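Local coordinates for protein NADP-dependent 2-hydroxyacid dehydrogenase (PDB 4XCV) that probably catalyses the NADPH-dependent interconversion of 2-oxoacids and 2-hydroxyacids, as a member of the D-isomer-specific 2-hydroxyacid dehydrogenase family, at residues Lys68-Gly73 with Ala84-Ile89; Ala139-Gly144 with Thr194-Gly199. One frame throughout, in Å; residues are numbered along the deposited sequence. Where two conformers were deposited one is given.

Contact 1 (Lys68-Gly73 with Ala84-Ile89); sequences KVIFSG and AGLPDI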
loop_
_atom_site.group_PDB
_atom_site.type_symbol
_atom_site.label_atom_id
_atom_site.label_comp_id
_atom_site.label_asym_id
_atom_site.label_seq_id
_atom_site.Cartn_x
_atom_site.Cartn_y
_atom_site.Cartn_z
ATOM N N LYS A 68 1.342 -39.069 -18.141
ATOM C CA LYS A 68 0.874 -39.259 -16.762
ATOM C C LYS A 68 0.373 -37.966 -16.118
ATOM O O LYS A 68 -0.516 -38.041 -15.266
ATOM C CB LYS A 68 2.002 -39.857 -15.925
ATOM C CG LYS A 68 2.496 -41.191 -16.463
ATOM C CD LYS A 68 3.496 -41.787 -15.502
ATOM C CE LYS A 68 3.873 -43.220 -15.820
ATOM N NZ LYS A 68 4.925 -43.249 -16.849
ATOM N N VAL A 69 0.984 -36.818 -16.436
ATOM C CA VAL A 69 0.636 -35.555 -15.798
ATOM C C VAL A 69 0.785 -34.467 -16.838
ATOM O O VAL A 69 1.763 -34.449 -17.599
ATOM C CB VAL A 69 1.533 -35.202 -14.577
ATOM C CG1 VAL A 69 0.945 -33.973 -13.871
ATOM C CG2 VAL A 69 1.668 -36.390 -13.622
ATOM N N ILE A 70 -0.172 -33.542 -16.839
ATOM C CA ILE A 70 -0.060 -32.291 -17.572
ATOM C C ILE A 70 0.184 -31.128 -16.598
ATOM O O ILE A 70 -0.544 -30.998 -15.598
ATOM C CB ILE A 70 -1.341 -32.007 -18.401
ATOM C CG1 ILE A 70 -1.455 -33.022 -19.536
ATOM C CG2 ILE A 70 -1.394 -30.584 -18.923
ATOM C CD1 ILE A 70 -2.843 -33.131 -20.083
ATOM N N PHE A 71 1.169 -30.296 -16.924
ATOM C CA PHE A 71 1.462 -29.095 -16.187
ATOM C C PHE A 71 1.082 -27.903 -17.005
ATOM O O PHE A 71 1.542 -27.727 -18.137
ATOM C CB PHE A 71 2.938 -29.033 -15.798
ATOM C CG PHE A 71 3.360 -30.132 -14.870
ATOM C CD1 PHE A 71 3.205 -29.950 -13.510
ATOM C CD2 PHE A 71 3.860 -31.331 -15.326
ATOM C CE1 PHE A 71 3.566 -30.940 -12.614
ATOM C CE2 PHE A 71 4.245 -32.332 -14.439
ATOM C CZ PHE A 71 4.105 -32.126 -13.076
ATOM N N SER A 72 0.203 -27.064 -16.459
ATOM C CA SER A 72 -0.073 -25.782 -17.087
ATOM C C SER A 72 1.141 -24.875 -17.019
ATOM O O SER A 72 1.833 -24.800 -16.008
ATOM C CB SER A 72 -1.260 -25.102 -16.381
ATOM O OG SER A 72 -1.537 -23.894 -17.074
ATOM N N GLY A 73 1.410 -24.165 -18.111
ATOM C CA GLY A 73 2.436 -23.150 -18.127
ATOM C C GLY A 73 2.042 -21.832 -17.540
ATOM O O GLY A 73 2.851 -20.907 -17.430
ATOM N N ALA A 84 -10.473 -30.781 -27.017
ATOM C CA ALA A 84 -10.892 -32.120 -27.398
ATOM C C ALA A 84 -9.766 -33.113 -27.208
ATOM O O ALA A 84 -8.611 -32.839 -27.533
ATOM C CB ALA A 84 -11.368 -32.143 -28.842
ATOM N N GLY A 85 -10.117 -34.270 -26.664
ATOM C CA GLY A 85 -9.162 -35.347 -26.469
ATOM C C GLY A 85 -8.221 -35.092 -25.301
ATOM O O GLY A 85 -7.163 -35.707 -25.228
ATOM N N LEU A 86 -8.601 -34.194 -24.391
ATOM C CA LEU A 86 -7.816 -33.948 -23.185
ATOM C C LEU A 86 -7.886 -35.221 -22.348
ATOM O O LEU A 86 -8.976 -35.645 -21.970
ATOM C CB LEU A 86 -8.402 -32.759 -22.408
ATOM C CG LEU A 86 -7.696 -32.257 -21.141
ATOM C CD1 LEU A 86 -6.327 -31.694 -21.441
ATOM C CD2 LEU A 86 -8.571 -31.184 -20.493
ATOM N N PRO A 87 -6.728 -35.833 -22.036
ATOM C CA PRO A 87 -6.780 -37.109 -21.321
ATOM C C PRO A 87 -7.181 -36.971 -19.851
ATOM O O PRO A 87 -7.075 -35.885 -19.277
ATOM C CB PRO A 87 -5.351 -37.648 -21.447
ATOM C CG PRO A 87 -4.496 -36.461 -21.738
ATOM C CD PRO A 87 -5.371 -35.533 -22.526
ATOM N N ASP A 88 -7.652 -38.074 -19.276
ATOM C CA ASP A 88 -8.161 -38.087 -17.908
ATOM C C ASP A 88 -6.984 -38.390 -17.001
ATOM O O ASP A 88 -6.825 -39.488 -16.489
ATOM C CB ASP A 88 -9.257 -39.152 -17.778
ATOM C CG ASP A 88 -9.895 -39.193 -16.406
ATOM O OD1 ASP A 88 -9.611 -38.324 -15.536
ATOM O OD2 ASP A 88 -10.727 -40.105 -16.201
ATOM N N ILE A 89 -6.113 -37.399 -16.897
ATOM C CA ILE A 89 -4.939 -37.445 -16.055
ATOM C C ILE A 89 -4.866 -36.108 -15.315
ATOM O O ILE A 89 -5.499 -35.131 -15.727
ATOM C CB ILE A 89 -3.630 -37.640 -16.859
ATOM C CG1 ILE A 89 -3.454 -36.563 -17.950
ATOM C CG2 ILE A 89 -3.580 -39.030 -17.503
ATOM C CD1 ILE A 89 -2.122 -36.656 -18.679
#
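The parallel beta-alpha-beta crossover that runs from strand 69-72 through helix 78-81 to edge strand 91-92 returns along the loop 84-89, and here I70 of the first strand and K68 just before it meet L86, P87 and I89 of the returning chain. The end of I70 is the apolar meeting point. Its CG1 lies anti to the carbonyl carbon (chi1 -68°), which sends CD1 out to the loop, where it meets L86 CD1 at 4.0 Å and P87 CG at 4.1 Å. I89 crosses I70 at about a right angle, its CD1 resting 3.8 Å from I70 CG1. The same methyl also lies against the peptide between K68 and V69, 3.8 Å from V69 N, while I89 CB sits 3.5 Å from K68 O. To reach both places, I89 takes the crowded position, with CG1 between its backbone N and carbonyl carbon (chi1 55°). An alanine in place of I89 would remove CG1, CG2 and CD1, and is likely to open a gap beside I70 and the K68-V69 peptide. F61 of helix 60-63 touches I70, L86 and P87, and L53 of strand 50-54 touches I70. An inverse gamma turn centred on D88, with a weak bond from I89 N to P87 O, brings the loop round. The backbone pairing of I70 with P90 and V92 follows at once. No hydrogen bond joins the two segments: they meet by van der Waals packing, and P87 O finds a hydrogen-bond partner elsewhere, in R316.

Contact 2 (Ala139-Gly144 with Thr194-Gly199); sequences AEVTVG and TDILVG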
loop_
_atom_site.group_PDB
_atom_site.type_symbol
_atom_site.label_atom_id
_atom_site.label_comp_id
_atom_site.label_asym_id
_atom_site.label_seq_id
_atom_site.Cartn_x
_atom_site.Cartn_y
_atom_site.Cartn_z
ATOM N N ALA A 139 -10.439 1.434 8.262
ATOM C CA ALA A 139 -11.493 0.701 8.996
ATOM C C ALA A 139 -12.912 1.102 8.633
ATOM O O ALA A 139 -13.857 0.342 8.868
ATOM C CB ALA A 139 -11.268 0.826 10.486
ATOM N N GLU A 140 -13.076 2.271 8.045
ATOM C CA GLU A 140 -14.394 2.732 7.632
ATOM C C GLU A 140 -14.825 2.189 6.283
ATOM O O GLU A 140 -15.947 2.416 5.855
ATOM C CB GLU A 140 -14.443 4.274 7.613
ATOM C CG GLU A 140 -14.339 4.898 8.997
ATOM C CD GLU A 140 -15.407 4.415 9.940
ATOM O OE1 GLU A 140 -16.574 4.324 9.513
ATOM O OE2 GLU A 140 -15.092 4.092 11.114
ATOM N N VAL A 141 -13.942 1.474 5.585
ATOM C CA VAL A 141 -14.159 1.036 4.221
ATOM C C VAL A 141 -14.130 -0.487 4.181
ATOM O O VAL A 141 -13.236 -1.130 4.780
ATOM C CB VAL A 141 -13.069 1.626 3.308
ATOM C CG1 VAL A 141 -13.153 1.026 1.910
ATOM C CG2 VAL A 141 -13.189 3.132 3.293
ATOM N N THR A 142 -15.103 -1.076 3.516
ATOM C CA THR A 142 -15.123 -2.539 3.364
ATOM C C THR A 142 -14.618 -2.943 1.998
ATOM O O THR A 142 -15.144 -2.549 0.944
ATOM C CB THR A 142 -16.521 -3.091 3.534
ATOM O OG1 THR A 142 -16.967 -2.807 4.877
ATOM C CG2 THR A 142 -16.614 -4.608 3.306
ATOM N N VAL A 143 -13.552 -3.729 2.030
ATOM C CA VAL A 143 -13.047 -4.408 0.831
ATOM C C VAL A 143 -13.672 -5.798 0.752
ATOM O O VAL A 143 -13.591 -6.591 1.708
ATOM C CB VAL A 143 -11.508 -4.523 0.837
ATOM C CG1 VAL A 143 -11.061 -5.131 -0.476
ATOM C CG2 VAL A 143 -10.854 -3.166 1.051
ATOM N N GLY A 144 -14.366 -6.059 -0.366
ATOM C CA GLY A 144 -14.963 -7.351 -0.647
ATOM C C GLY A 144 -14.112 -8.111 -1.631
ATOM O O GLY A 144 -14.006 -7.707 -2.795
ATOM N N THR A 194 -20.111 -4.048 0.028
ATOM C CA THR A 194 -18.758 -3.831 -0.499
ATOM C C THR A 194 -18.566 -2.403 -1.044
ATOM O O THR A 194 -19.320 -1.970 -1.901
ATOM C CB THR A 194 -18.448 -4.857 -1.592
ATOM O OG1 THR A 194 -18.474 -6.160 -1.019
ATOM C CG2 THR A 194 -17.103 -4.633 -2.191
ATOM N N ASP A 195 -17.537 -1.740 -0.531
ATOM C CA ASP A 195 -17.081 -0.428 -1.041
ATOM C C ASP A 195 -16.004 -0.574 -2.137
ATOM O O ASP A 195 -16.000 0.183 -3.094
ATOM C CB ASP A 195 -16.526 0.408 0.093
ATOM C CG ASP A 195 -17.545 0.690 1.163
ATOM O OD1 ASP A 195 -18.657 1.201 0.840
ATOM O OD2 ASP A 195 -17.224 0.435 2.357
ATOM N N ILE A 196 -15.052 -1.471 -1.917
ATOM C CA ILE A 196 -14.015 -1.769 -2.918
ATOM C C ILE A 196 -14.078 -3.257 -3.223
ATOM O O ILE A 196 -13.855 -4.079 -2.351
ATOM C CB ILE A 196 -12.591 -1.384 -2.400
ATOM C CG1 ILE A 196 -12.498 0.076 -1.932
ATOM C CG2 ILE A 196 -11.566 -1.757 -3.464
ATOM C CD1 ILE A 196 -11.116 0.408 -1.392
ATOM N N LEU A 197 -14.440 -3.578 -4.467
ATOM C CA LEU A 197 -14.512 -4.962 -4.907
ATOM C C LEU A 197 -13.132 -5.349 -5.430
ATOM O O LEU A 197 -12.635 -4.664 -6.319
ATOM C CB LEU A 197 -15.561 -5.106 -6.004
ATOM C CG LEU A 197 -15.866 -6.519 -6.541
ATOM C CD1 LEU A 197 -17.144 -6.434 -7.399
ATOM C CD2 LEU A 197 -14.709 -7.184 -7.306
ATOM N N VAL A 198 -12.541 -6.425 -4.904
ATOM C CA VAL A 198 -11.281 -6.982 -5.409
ATOM C C VAL A 198 -11.539 -8.334 -6.069
ATOM O O VAL A 198 -11.917 -9.278 -5.399
ATOM C CB VAL A 198 -10.233 -7.087 -4.280
ATOM C CG1 VAL A 198 -8.985 -7.885 -4.702
ATOM C CG2 VAL A 198 -9.862 -5.702 -3.788
ATOM N N GLY A 199 -11.295 -8.383 -7.368
ATOM C CA GLY A 199 -11.520 -9.616 -8.156
ATOM C C GLY A 199 -10.279 -10.460 -8.290
ATOM O O GLY A 199 -9.305 -10.031 -8.926
HETATM O O HOH W 1 -17.939 2.518 3.955
#
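V141, V143, I196 and V198 form a band of branched side chains on one face of the parallel sheet, where the adjacent strands 142-146 and 196-199 run side by side. V143 CG1 meets V198 CG2 at 3.6 Å, and V141 CG1, anti to its own backbone N (chi1 172°), reaches I196 CD1 at 3.9 Å. Helix 100-116 covers this band, with C111 on I196 and V198, V107 on V198 and L115 on V141. On the other face T194 lies over G144, its CG2 3.6 Å from G144 N, while its hydroxyl is hydrogen-bonded to F190 O. The backbones are tied by G144 N to I196 O (2.8 Å) and V198 N to G144 O (2.9 Å). T142 O accepts from two successive amides, D195 N and I196 N. Toward the start of the strands the carboxylate of D195 takes over: its OD2 receives the T142 amide at 2.9 Å on the anti lone pair, in an almost straight bond (178°). A water donates to this same oxygen, at 2.7 Å, and to E140 O, and R220 forms a salt bridge with OD2. The aspartate thus continues the pairing beyond the last backbone bond between the two segments, and three partners at one oxygen hold its carboxylate in place; the neighbouring arginine would probably stabilise its negative charge in this buried setting.

Overall arrangement
The two contacts lie on opposite sides of the chain's centre, their own centres 38 Å apart and their nearest atoms about 18 Å apart. Contact 1 sets a loop against strand 69-72, next to edge strand 91-92 in the five-stranded sheet; contact 2 lies inside the seven-stranded sheet of the Rossmann-type NAD(P)-binding domain, and the chain completes the first before it begins the second. In contact 2 the side chain of V198 stands about 10 Å from the bound NADPH, while the strand of contact 1 ends just before the first residue of the NADPH pocket. Just beyond G144, the strand leads to a glycine pattern consistent with a dinucleotide-binding turn.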